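PDB 7D2A: AlyQ from Persicobacter sp. CCB-QB2, which binds 4,5-unsaturated mannuronic acid through its family 32 carbohydrate-binding module, which also carries a calcium ion, and probably recognises the ends of alginate fragments. Local coordinates for residues Asn56-Ala61 and Thr127-Phe132; Thr84-Gly89 and Tyr101-Thr106. One frame throughout, in Å; residues are numbered along the deposited sequence.

Overall arrangement
Both contacts belong to the beta-sandwich of the module, and they differ as a pairing within one sheet differs from packing between two. Contact 1 is buried near the centre of the module and joins neighbouring antiparallel strands by a ladder of backbone hydrogen bonds, ending at the calcium site. Contact 2, its centre about 12 Å from that of contact 1, lies at the surface, where the edge strand 84-90 of the opposing sheet meets strand 99-103 through aromatic and aliphatic side chains. The two are linked through strand 52-62: Val58 O lies 2.8 Å from Tyr101 N, a probable hydrogen bond, and contact 2 falls within the chain segment that contact 1 closes.

Contact 1: Asn56-Ala61 and Thr127-Phe132; sequences NQVKAA and TEVAIF. With CA (calcium ion), chain C.
Strands 56-61 and 128-132 run antiparallel at 171°, with Gln57, Lys59 and Ala61 in hydrogen-bonded pairs with Phe132, Ala130 and Glu128, and Val58 and Ala60 in non-hydrogen-bonded pairs with Ile131 and Val129. Side chains of the non-hydrogen-bonded pairs share one face of the sheet, where Val58 CG1 lies 4.2 Å from Val129 CG1 and Ala60 CB touches Val129 CG2.

These are inner strands of the F5/8 type C beta-sandwich. Val58, Ala60, Val129 and Ile131 turn into its core, and Phe47, Ile111 and Ile113 of the opposing sheet meet this layer.

On the other face, that of Gln57, Lys59 and Phe132, the lysine chain crosses the phenylalanine ring at about a right angle. Lys59 CG and CD pass close to Phe132 CE1, and Lys59 CE lies over the Phe132 ring face in a CH-pi contact, 4.2 Å from its centroid. Lys59 CG stands anti to its carbonyl carbon (chi1 -56°) and the chain runs extended beyond it, which carries CE over the ring; NZ is farther off and attracts the ring weakly at most. Gln57 NE2 approaches Phe132 CG obliquely, its amide plane turned 66° from the ring, while His6 meets the same ring.

A classic beta bulge closes each end of the ladder. Asn56 and Gln57 both face Phe132, whose O takes a good bond from Asn56 N and a weak one from Gln57 N; Thr127 and Glu128 both face Ala61, whose O accepts Thr127 N at 2.7 Å and, weakly, Glu128 N. At this second bulge Thr127 O and Glu128 OE2 each bind the calcium ion at 2.4 Å, and Asn26, Asp29, Asn31 and Thr34 complete the site.

Contact 2: Thr84-Gly89 and Tyr101-Thr106; sequences TEVYSG and YSFTAT
Val86 and Tyr87 pack the edge strand 84-89 against Tyr101 and Phe103, the two strands running at 136° with a closest axis approach of 7.1 Å. Two CH-pi contacts carry the packing. Val86 CG2 stands squarely over the Phe103 ring, 3.7 Å from its centroid and 1° off the normal; Phe103 CG and Val86 CG2 each lie between their own backbone N and carbonyl carbon, which brings ring and methyl together. In the other, the roles of the strands are exchanged: Tyr101 CB sits over the centre of the Tyr87 ring, 3.8 Å from the centroid.

This is a junction between the two sheets of the beta-sandwich. A classic beta bulge, in which Val86 and Tyr87 both face Ile74 of the adjoining strand, lets these consecutive residues both point toward the other sheet.

Between the aromatic groups, the Tyr87 and Tyr101 rings meet obliquely with planes at 48°, and Tyr87 OH comes 3.6 Å from Tyr101 CD1. Tyr101 OH is hydrogen-bonded to Glu99 and Trp62. Replacing Tyr87 by an alanine is likely to open a gap over Tyr101 CB and cost the Tyr101 ring an aromatic neighbour, Phe72 remaining. Polar atoms take part as packing neighbours: Ser102 O lies at the edge of the Tyr87 ring, 3.4 Å from Tyr87 CD2, and Val86 O is 3.6 Å from Phe103 CB. Leu76 packs against both Val86 and Phe103.

Contact 1: Asn56-Ala61 and Thr127-Phe132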
ATOM      1  N   ASN A  56      -3.241  -4.566  12.138  1.00 10.31           N
ATOM      2  CA  ASN A  56      -3.943  -5.739  11.602  1.00  9.28           C
ATOM      3  C   ASN A  56      -4.703  -5.473  10.312  1.00 10.77           C
ATOM      4  O   ASN A  56      -5.471  -6.341   9.859  1.00 10.45           O
ATOM      5  CB  ASN A  56      -4.839  -6.378  12.681  1.00 10.72           C
ATOM      6  CG  ASN A  56      -5.977  -5.463  13.105  1.00 13.61           C
ATOM      7  OD1 ASN A  56      -6.152  -4.383  12.501  1.00 13.65           O
ATOM      8  ND2 ASN A  56      -6.770  -5.908  14.063  1.00 14.06           N
ATOM      9  N   GLN A  57      -4.536  -4.285   9.740  1.00 10.02           N
ATOM     10  CA  GLN A  57      -5.336  -3.937   8.550  1.00 11.57           C
ATOM     11  C   GLN A  57      -4.645  -2.809   7.790  1.00 11.01           C
ATOM     12  O   GLN A  57      -4.137  -1.827   8.357  1.00 10.68           O
ATOM     13  CB  GLN A  57      -6.737  -3.508   8.942  1.00 11.86           C
ATOM     14  CG  GLN A  57      -7.634  -3.313   7.759  1.00 14.29           C
ATOM     15  CD  GLN A  57      -9.042  -3.078   8.261  1.00 20.83           C
ATOM     16  OE1 GLN A  57      -9.812  -4.012   8.519  1.00 23.60           O
ATOM     17  NE2 GLN A  57      -9.286  -1.844   8.570  1.00 20.30           N
ATOM     18  N   VAL A  58      -4.547  -3.023   6.486  1.00 10.80           N
ATOM     19  CA  VAL A  58      -4.031  -2.020   5.547  1.00 11.00           C
ATOM     20  C   VAL A  58      -5.145  -1.807   4.550  1.00 10.85           C
ATOM     21  O   VAL A  58      -5.615  -2.768   3.990  1.00 11.44           O
ATOM     22  CB  VAL A  58      -2.717  -2.439   4.883  1.00 10.63           C
ATOM     23  CG1 VAL A  58      -2.369  -1.496   3.765  1.00 11.31           C
ATOM     24  CG2 VAL A  58      -1.615  -2.601   5.890  1.00 10.81           C
ATOM     25  N   LYS A  59      -5.500  -0.560   4.326  1.00 10.84           N
ATOM     26  CA  LYS A  59      -6.454  -0.229   3.254  1.00 10.80           C
ATOM     27  C   LYS A  59      -5.694   0.469   2.137  1.00  9.77           C
ATOM     28  O   LYS A  59      -4.826   1.341   2.362  1.00 10.92           O
ATOM     29  CB  LYS A  59      -7.588   0.686   3.716  1.00 11.04           C
ATOM     30  CG  LYS A  59      -8.410   0.191   4.891  1.00 12.66           C
ATOM     31  CD  LYS A  59      -9.584   1.117   5.213  1.00 15.02           C
ATOM     32  CE  LYS A  59     -10.426   0.588   6.348  1.00 19.31           C
ATOM     33  NZ  LYS A  59     -11.780   1.177   6.291  1.00 24.34           N
ATOM     34  N   ALA A  60      -6.005   0.074   0.911  1.00  9.75           N
ATOM     35  CA  ALA A  60      -5.456   0.758  -0.286  1.00  9.45           C
ATOM     36  C   ALA A  60      -6.575   1.022  -1.272  1.00  9.93           C
ATOM     37  O   ALA A  60      -7.450   0.156  -1.490  1.00 10.36           O
ATOM     38  CB  ALA A  60      -4.334  -0.017  -0.935  1.00 10.37           C
ATOM     39  N   ALA A  61      -6.543   2.218  -1.819  1.00 10.09           N
ATOM     40  CA  ALA A  61      -7.372   2.625  -2.971  1.00 10.49           C
ATOM     41  C   ALA A  61      -6.497   2.585  -4.202  1.00  9.66           C
ATOM     42  O   ALA A  61      -5.401   3.167  -4.218  1.00 10.90           O
ATOM     43  CB  ALA A  61      -7.978   3.991  -2.738  1.00  9.76           C
ATOM     44  N   THR A 127      -3.873   5.251  -5.142  1.00  9.69           N
ATOM     45  CA  THR A 127      -4.280   6.635  -4.858  1.00 10.16           C
ATOM     46  C   THR A 127      -4.237   6.974  -3.371  1.00  9.36           C
ATOM     47  O   THR A 127      -3.926   8.136  -3.025  1.00 11.05           O
ATOM     48  CB  THR A 127      -5.669   6.898  -5.444  1.00 10.23           C
ATOM     49  OG1 THR A 127      -6.571   6.012  -4.794  1.00 11.97           O
ATOM     50  CG2 THR A 127      -5.717   6.703  -6.937  1.00 11.39           C
ATOM     51  N   GLU A 128      -4.507   6.032  -2.487  1.00  9.75           N
ATOM     52  CA  GLU A 128      -4.567   6.294  -1.031  1.00  9.30           C
ATOM     53  C   GLU A 128      -4.168   5.035  -0.297  1.00  9.97           C
ATOM     54  O   GLU A 128      -4.618   3.940  -0.760  1.00 10.21           O
ATOM     55  CB  GLU A 128      -5.973   6.747  -0.636  1.00 10.53           C
ATOM     56  CG  GLU A 128      -6.300   8.180  -1.049  1.00 11.33           C
ATOM     57  CD  GLU A 128      -5.435   9.198  -0.324  1.00 13.83           C
ATOM     58  OE1 GLU A 128      -5.593   9.292   0.934  1.00 15.37           O
ATOM     59  OE2 GLU A 128      -4.615   9.939  -0.955  1.00 14.75           O
ATOM     60  N   VAL A 129      -3.486   5.177   0.829  1.00  9.46           N
ATOM     61  CA  VAL A 129      -3.258   4.067   1.779  1.00 10.69           C
ATOM     62  C   VAL A 129      -3.556   4.552   3.177  1.00 10.18           C
ATOM     63  O   VAL A 129      -3.171   5.711   3.503  1.00 12.43           O
ATOM     64  CB  VAL A 129      -1.824   3.537   1.651  1.00 10.24           C
ATOM     65  CG1 VAL A 129      -1.497   2.524   2.766  1.00 12.30           C
ATOM     66  CG2 VAL A 129      -1.592   2.871   0.327  1.00 11.07           C
ATOM     67  N   ALA A 130      -4.090   3.671   3.995  1.00  9.73           N
ATOM     68  CA  ALA A 130      -4.304   3.937   5.423  1.00  9.98           C
ATOM     69  C   ALA A 130      -4.018   2.657   6.197  1.00 10.81           C
ATOM     70  O   ALA A 130      -4.213   1.556   5.681  1.00 10.19           O
ATOM     71  CB  ALA A 130      -5.665   4.514   5.649  1.00 10.59           C
ATOM     72  N   ILE A 131      -3.556   2.766   7.418  1.00 10.74           N
ATOM     73  CA  ILE A 131      -3.000   1.631   8.184  1.00 11.01           C
ATOM     74  C   ILE A 131      -3.648   1.728   9.537  1.00 11.59           C
ATOM     75  O   ILE A 131      -3.539   2.854  10.185  1.00 13.62           O
ATOM     76  CB  ILE A 131      -1.467   1.699   8.269  1.00 10.13           C
ATOM     77  CG1 ILE A 131      -0.883   1.620   6.855  1.00 10.57           C
ATOM     78  CG2 ILE A 131      -0.925   0.626   9.188  1.00  9.83           C
ATOM     79  CD1 ILE A 131       0.599   1.814   6.775  1.00 11.76           C
ATOM     80  N   PHE A 132      -4.189   0.578  10.018  1.00 10.28           N
ATOM     81  CA  PHE A 132      -5.107   0.499  11.166  1.00 11.61           C
ATOM     82  C   PHE A 132      -4.731  -0.587  12.156  1.00 11.22           C
ATOM     83  O   PHE A 132      -4.151  -1.645  11.822  1.00 11.68           O
ATOM     84  CB  PHE A 132      -6.519   0.204  10.662  1.00 12.53           C
ATOM     85  CG  PHE A 132      -7.070   1.254   9.746  1.00 13.16           C
ATOM     86  CD1 PHE A 132      -6.675   1.259   8.425  1.00 15.33           C
ATOM     87  CD2 PHE A 132      -7.936   2.223  10.196  1.00 15.21           C
ATOM     88  CE1 PHE A 132      -7.201   2.181   7.538  1.00 17.11           C
ATOM     89  CE2 PHE A 132      -8.430   3.186   9.305  1.00 14.75           C
ATOM     90  CZ  PHE A 132      -8.052   3.152   7.996  1.00 16.89           C
TER
HETATM   91 CA    CA C 401      -3.881  10.494  -3.135  1.00 12.07          CA

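Contact 2: Thr84-Gly89 and Tyr101-Thr106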
ATOM      1  N   THR A  84       8.519  -9.029   6.862  1.00 14.66           N
ATOM      2  CA  THR A  84       7.811 -10.301   6.805  1.00 14.00           C
ATOM      3  C   THR A  84       6.545 -10.094   5.988  1.00 13.70           C
ATOM      4  O   THR A  84       5.788  -9.184   6.333  1.00 13.22           O
ATOM      5  CB  THR A  84       7.527 -10.799   8.230  1.00 15.89           C
ATOM      6  OG1 THR A  84       8.835 -10.928   8.824  1.00 19.00           O
ATOM      7  CG2 THR A  84       6.766 -12.086   8.208  1.00 18.77           C
ATOM      8  N   GLU A  85       6.230 -11.023   5.077  1.00 12.57           N
ATOM      9  CA  GLU A  85       4.994 -10.960   4.274  1.00 13.27           C
ATOM     10  C   GLU A  85       3.798 -11.379   5.149  1.00 13.31           C
ATOM     11  O   GLU A  85       3.793 -12.476   5.707  1.00 13.35           O
ATOM     12  CB  GLU A  85       5.080 -11.802   2.996  1.00 13.52           C
ATOM     13  CG  GLU A  85       3.868 -11.621   2.126  1.00 15.40           C
ATOM     14  CD  GLU A  85       3.988 -12.336   0.793  1.00 18.15           C
ATOM     15  OE1 GLU A  85       4.980 -12.059   0.065  1.00 23.58           O
ATOM     16  OE2 GLU A  85       3.197 -13.232   0.594  1.00 20.03           O
ATOM     17  N   VAL A  86       2.772 -10.542   5.228  1.00 12.03           N
ATOM     18  CA  VAL A  86       1.548 -10.823   6.002  1.00 10.89           C
ATOM     19  C   VAL A  86       0.295 -10.994   5.139  1.00 11.18           C
ATOM     20  O   VAL A  86      -0.706 -11.388   5.702  1.00 11.60           O
ATOM     21  CB  VAL A  86       1.339  -9.761   7.102  1.00 11.66           C
ATOM     22  CG1 VAL A  86       2.465  -9.791   8.121  1.00 12.50           C
ATOM     23  CG2 VAL A  86       1.198  -8.339   6.538  1.00 11.57           C
ATOM     24  N   TYR A  87       0.349 -10.617   3.874  1.00 10.58           N
ATOM     25  CA  TYR A  87      -0.815 -10.635   2.977  1.00 11.12           C
ATOM     26  C   TYR A  87      -0.325 -10.711   1.540  1.00 10.86           C
ATOM     27  O   TYR A  87       0.720 -10.129   1.188  1.00 10.88           O
ATOM     28  CB  TYR A  87      -1.662  -9.363   3.129  1.00 10.76           C
ATOM     29  CG  TYR A  87      -3.062  -9.496   2.585  1.00 11.74           C
ATOM     30  CD1 TYR A  87      -3.328  -9.232   1.257  1.00 12.43           C
ATOM     31  CD2 TYR A  87      -4.148  -9.788   3.408  1.00 12.08           C
ATOM     32  CE1 TYR A  87      -4.603  -9.330   0.737  1.00 12.31           C
ATOM     33  CE2 TYR A  87      -5.443  -9.886   2.905  1.00 12.82           C
ATOM     34  CZ  TYR A  87      -5.661  -9.686   1.546  1.00 12.71           C
ATOM     35  OH  TYR A  87      -6.913  -9.759   0.998  1.00 16.82           O
ATOM     36  N   SER A  88      -1.034 -11.453   0.741  1.00 11.98           N
ATOM     37  CA  SER A  88      -0.776 -11.503  -0.713  1.00 13.25           C
ATOM     38  C   SER A  88      -2.115 -11.676  -1.405  1.00 12.40           C
ATOM     39  O   SER A  88      -2.973 -12.514  -0.965  1.00 15.11           O
ATOM     40  CB  SER A  88       0.172 -12.606  -1.014  1.00 15.52           C
ATOM     41  OG  SER A  88       0.444 -12.616  -2.398  1.00 23.16           O
ATOM     42  N   GLY A  89      -2.370 -10.902  -2.448  1.00 13.38           N
ATOM     43  CA  GLY A  89      -3.642 -11.054  -3.146  1.00 14.75           C
ATOM     44  C   GLY A  89      -3.704 -10.176  -4.368  1.00 13.49           C
ATOM     45  O   GLY A  89      -2.658  -9.765  -4.905  1.00 13.30           O
ATOM     46  N   TYR A 101      -7.452  -4.847   3.562  1.00 10.51           N
ATOM     47  CA  TYR A 101      -6.668  -6.121   3.579  1.00 10.94           C
ATOM     48  C   TYR A 101      -6.258  -6.320   5.033  1.00 11.00           C
ATOM     49  O   TYR A 101      -5.389  -5.636   5.584  1.00 11.21           O
ATOM     50  CB  TYR A 101      -5.487  -6.018   2.629  1.00 10.34           C
ATOM     51  CG  TYR A 101      -5.878  -5.529   1.261  1.00 10.76           C
ATOM     52  CD1 TYR A 101      -6.795  -6.241   0.526  1.00 10.73           C
ATOM     53  CD2 TYR A 101      -5.426  -4.313   0.794  1.00 11.52           C
ATOM     54  CE1 TYR A 101      -7.227  -5.791  -0.707  1.00 10.83           C
ATOM     55  CE2 TYR A 101      -5.825  -3.865  -0.465  1.00 11.97           C
ATOM     56  CZ  TYR A 101      -6.732  -4.607  -1.212  1.00 10.92           C
ATOM     57  OH  TYR A 101      -7.170  -4.121  -2.431  1.00 11.89           O
ATOM     58  N   SER A 102      -6.927  -7.282   5.659  1.00 11.00           N
ATOM     59  CA  SER A 102      -6.837  -7.598   7.100  1.00 11.67           C
ATOM     60  C   SER A 102      -5.951  -8.834   7.267  1.00 10.08           C
ATOM     61  O   SER A 102      -5.865  -9.655   6.325  1.00 11.48           O
ATOM     62  CB  SER A 102      -8.226  -7.864   7.697  1.00 12.71           C
ATOM     63  OG  SER A 102      -9.005  -6.672   7.724  1.00 16.48           O
ATOM     64  N   PHE A 103      -5.291  -8.948   8.416  1.00 10.30           N
ATOM     65  CA  PHE A 103      -4.399 -10.081   8.725  1.00  9.93           C
ATOM     66  C   PHE A 103      -4.263 -10.148  10.225  1.00 10.97           C
ATOM     67  O   PHE A 103      -4.507  -9.189  10.963  1.00 11.09           O
ATOM     68  CB  PHE A 103      -3.050  -9.922   8.017  1.00  9.88           C
ATOM     69  CG  PHE A 103      -2.440  -8.547   8.063  1.00 10.00           C
ATOM     70  CD1 PHE A 103      -1.747  -8.094   9.173  1.00  9.87           C
ATOM     71  CD2 PHE A 103      -2.718  -7.643   7.052  1.00  9.99           C
ATOM     72  CE1 PHE A 103      -1.271  -6.799   9.238  1.00 10.18           C
ATOM     73  CE2 PHE A 103      -2.214  -6.347   7.085  1.00 10.12           C
ATOM     74  CZ  PHE A 103      -1.489  -5.926   8.181  1.00  9.40           C
ATOM     75  N   THR A 104      -3.798 -11.288  10.723  1.00 10.94           N
ATOM     76  CA  THR A 104      -3.561 -11.459  12.167  1.00 10.81           C
ATOM     77  C   THR A 104      -2.678 -10.348  12.722  1.00 10.42           C
ATOM     78  O   THR A 104      -1.653 -10.023  12.119  1.00 10.96           O
ATOM     79  CB  THR A 104      -2.939 -12.846  12.444  1.00 10.39           C
ATOM     80  OG1 THR A 104      -3.794 -13.792  11.833  1.00 11.47           O
ATOM     81  CG2 THR A 104      -2.761 -13.112  13.918  1.00 10.86           C
ATOM     82  N   ALA A 105      -3.082  -9.787  13.871  1.00 10.67           N
ATOM     83  CA  ALA A 105      -2.446  -8.588  14.410  1.00 11.54           C
ATOM     84  C   ALA A 105      -0.977  -8.846  14.705  1.00 12.44           C
ATOM     85  O   ALA A 105      -0.638  -9.955  15.223  1.00 13.30           O
ATOM     86  CB  ALA A 105      -3.123  -8.130  15.666  1.00 11.13           C
ATOM     87  N   THR A 106      -0.113  -7.898  14.384  1.00 13.17           N
ATOM     88  CA  THR A 106       1.325  -8.033  14.671  1.00 13.51           C
ATOM     89  C   THR A 106       1.938  -6.638  14.840  1.00 15.23           C
ATOM     90  O   THR A 106       1.255  -5.677  14.596  1.00 17.88           O
ATOM     91  CB  THR A 106       1.985  -8.844  13.556  1.00 15.03           C
ATOM     92  OG1 THR A 106       3.301  -9.160  14.030  1.00 17.28           O
ATOM     93  CG2 THR A 106       1.960  -8.120  12.225  1.00 17.01           C
TER